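Local coordinates for protein D-lactate dehydrogenase (Fermentative) (Pseudomonas aeruginosa, PDB 6ABJ) that probably interconverts pyruvate and D-lactate with NADH as the hydride carrier, working as an allosteric tetramer of the D-isomer specific 2-hydroxyacid dehydrogenase family, at residues D70-R74 against P75-R79. Residues are numbered along the deposited sequence; the frame is centred on the assembly and turned at random.
Sequences DDLSR and PVLER
Helix 74-82 begins here, after the loop that leaves strand 63-66 of the five-stranded parallel sheet, with Ser73 at the N-cap position and Arg74 and Glu78 paired along the first turn. Two nearly straight backbone bonds define that turn: Leu77 N to Ser73 O at 3.1 Å and Glu78 N to Arg74 O at 3.0 Å. The side chains of Arg74 and Glu78 meet through NH1 and OE2, 3.1 Å apart, in a salt bridge. The oxygen lies almost in the guanidinium plane and offers its anti lone pair, while the two flat groups are turned 67° apart. A bend at chi3 (-83°) swings the guanidinium round so that its edge meets Glu78. Ser73 caps no helix N-H with its hydroxyl; instead, its N (3.1 Å) and OG (2.7 Å) both donate to Asp71 OD1 from one face of the carboxylate, the N bond making an Asx turn. On the buried side, Leu72 CD2 touches Leu77 CD2 at 4.0 Å, the two side chains crossing at about a right angle, and Ala102 of helix 100-105 also touches Leu77. Val76 CG1 presses on Asp71 O at 3.2 Å, and that buried carbonyl finds no polar partner. Two donors on Asp71 OD1 thus probably restrain the turn from Asp71 to Ser73, while a single charged bond links Arg74 and Glu78.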
loop_
_atom_site.group_PDB
_atom_site.type_symbol
_atom_site.label_atom_id
_atom_site.label_comp_id
_atom_site.label_asym_id
_atom_site.label_seq_id
_atom_site.Cartn_x
_atom_site.Cartn_y
_atom_site.Cartn_z
ATOM N N ASP B 70 3.169 -26.448 -12.475
ATOM C CA ASP B 70 4.022 -27.092 -13.461
ATOM C C ASP B 70 3.185 -27.765 -14.572
ATOM O O ASP B 70 2.068 -28.254 -14.360
ATOM C CB ASP B 70 4.920 -28.118 -12.768
ATOM C CG ASP B 70 6.032 -27.475 -11.947
ATOM O OD1 ASP B 70 6.732 -26.581 -12.480
ATOM O OD2 ASP B 70 6.244 -27.882 -10.777
ATOM N N ASP B 71 3.728 -27.766 -15.769
ATOM C CA ASP B 71 2.989 -28.295 -16.912
ATOM C C ASP B 71 3.311 -29.800 -17.086
ATOM O O ASP B 71 4.428 -30.129 -17.451
ATOM C CB ASP B 71 3.376 -27.507 -18.164
ATOM C CG ASP B 71 2.650 -27.978 -19.405
ATOM O OD1 ASP B 71 1.757 -28.875 -19.342
ATOM O OD2 ASP B 71 3.008 -27.433 -20.466
ATOM N N LEU B 72 2.335 -30.647 -16.778
ATOM C CA LEU B 72 2.472 -32.114 -16.960
ATOM C C LEU B 72 1.447 -32.651 -17.969
ATOM O O LEU B 72 0.746 -33.710 -17.753
ATOM C CB LEU B 72 2.324 -32.812 -15.599
ATOM C CG LEU B 72 3.547 -32.599 -14.695
ATOM C CD1 LEU B 72 3.229 -32.927 -13.238
ATOM C CD2 LEU B 72 4.707 -33.447 -15.201
ATOM N N SER B 73 1.334 -31.910 -19.069
ATOM C CA SER B 73 0.499 -32.344 -20.201
ATOM C C SER B 73 1.295 -33.415 -20.957
ATOM O O SER B 73 2.487 -33.602 -20.695
ATOM C CB SER B 73 0.153 -31.123 -21.123
ATOM O OG SER B 73 1.364 -30.490 -21.475
ATOM N N ARG B 74 0.632 -34.101 -21.879
ATOM C CA ARG B 74 1.287 -35.169 -22.664
ATOM C C ARG B 74 2.642 -34.796 -23.253
ATOM O O ARG B 74 3.608 -35.542 -23.072
ATOM C CB ARG B 74 0.356 -35.706 -23.761
ATOM C CG ARG B 74 1.062 -36.648 -24.742
ATOM C CD ARG B 74 0.142 -37.180 -25.845
ATOM N NE ARG B 74 -0.629 -38.342 -25.359
ATOM C CZ ARG B 74 -0.128 -39.576 -25.144
ATOM N NH1 ARG B 74 1.155 -39.854 -25.386
ATOM N NH2 ARG B 74 -0.916 -40.545 -24.678
ATOM N N PRO B 75 2.754 -33.625 -23.935
ATOM C CA PRO B 75 4.084 -33.355 -24.495
ATOM C C PRO B 75 5.230 -33.329 -23.467
ATOM O O PRO B 75 6.387 -33.727 -23.763
ATOM C CB PRO B 75 3.912 -31.966 -25.152
ATOM C CG PRO B 75 2.466 -31.933 -25.575
ATOM C CD PRO B 75 1.712 -32.766 -24.540
ATOM N N VAL B 76 4.940 -32.824 -22.283
ATOM C CA VAL B 76 5.985 -32.731 -21.268
ATOM C C VAL B 76 6.318 -34.124 -20.700
ATOM O O VAL B 76 7.484 -34.440 -20.476
ATOM C CB VAL B 76 5.590 -31.788 -20.135
ATOM C CG1 VAL B 76 6.655 -31.859 -19.044
ATOM C CG2 VAL B 76 5.455 -30.353 -20.677
ATOM N N LEU B 77 5.291 -34.904 -20.448
ATOM C CA LEU B 77 5.468 -36.268 -19.904
ATOM C C LEU B 77 6.322 -37.140 -20.862
ATOM O O LEU B 77 7.306 -37.805 -20.434
ATOM C CB LEU B 77 4.097 -36.896 -19.704
ATOM C CG LEU B 77 3.228 -36.291 -18.596
ATOM C CD1 LEU B 77 1.754 -36.648 -18.751
ATOM C CD2 LEU B 77 3.763 -36.714 -17.216
ATOM N N GLU B 78 5.970 -37.080 -22.159
ATOM C CA GLU B 78 6.722 -37.822 -23.199
ATOM C C GLU B 78 8.194 -37.486 -23.136
ATOM O O GLU B 78 9.024 -38.353 -23.248
ATOM C CB GLU B 78 6.218 -37.507 -24.628
ATOM C CG GLU B 78 4.757 -37.843 -24.892
ATOM C CD GLU B 78 4.307 -37.611 -26.341
ATOM O OE1 GLU B 78 5.107 -37.079 -27.133
ATOM O OE2 GLU B 78 3.147 -37.932 -26.711
ATOM N N ARG B 79 8.507 -36.209 -22.952
ATOM C CA ARG B 79 9.891 -35.772 -22.925
ATOM C C ARG B 79 10.631 -36.268 -21.656
ATOM O O ARG B 79 11.771 -36.736 -21.713
ATOM C CB ARG B 79 9.905 -34.232 -23.035
ATOM C CG ARG B 79 11.289 -33.547 -23.060
ATOM C CD ARG B 79 12.358 -34.087 -24.034
ATOM N NE ARG B 79 13.760 -33.968 -23.562
ATOM C CZ ARG B 79 14.285 -34.591 -22.486
ATOM N NH1 ARG B 79 13.535 -35.318 -21.667
ATOM N NH2 ARG B 79 15.574 -34.445 -22.187
#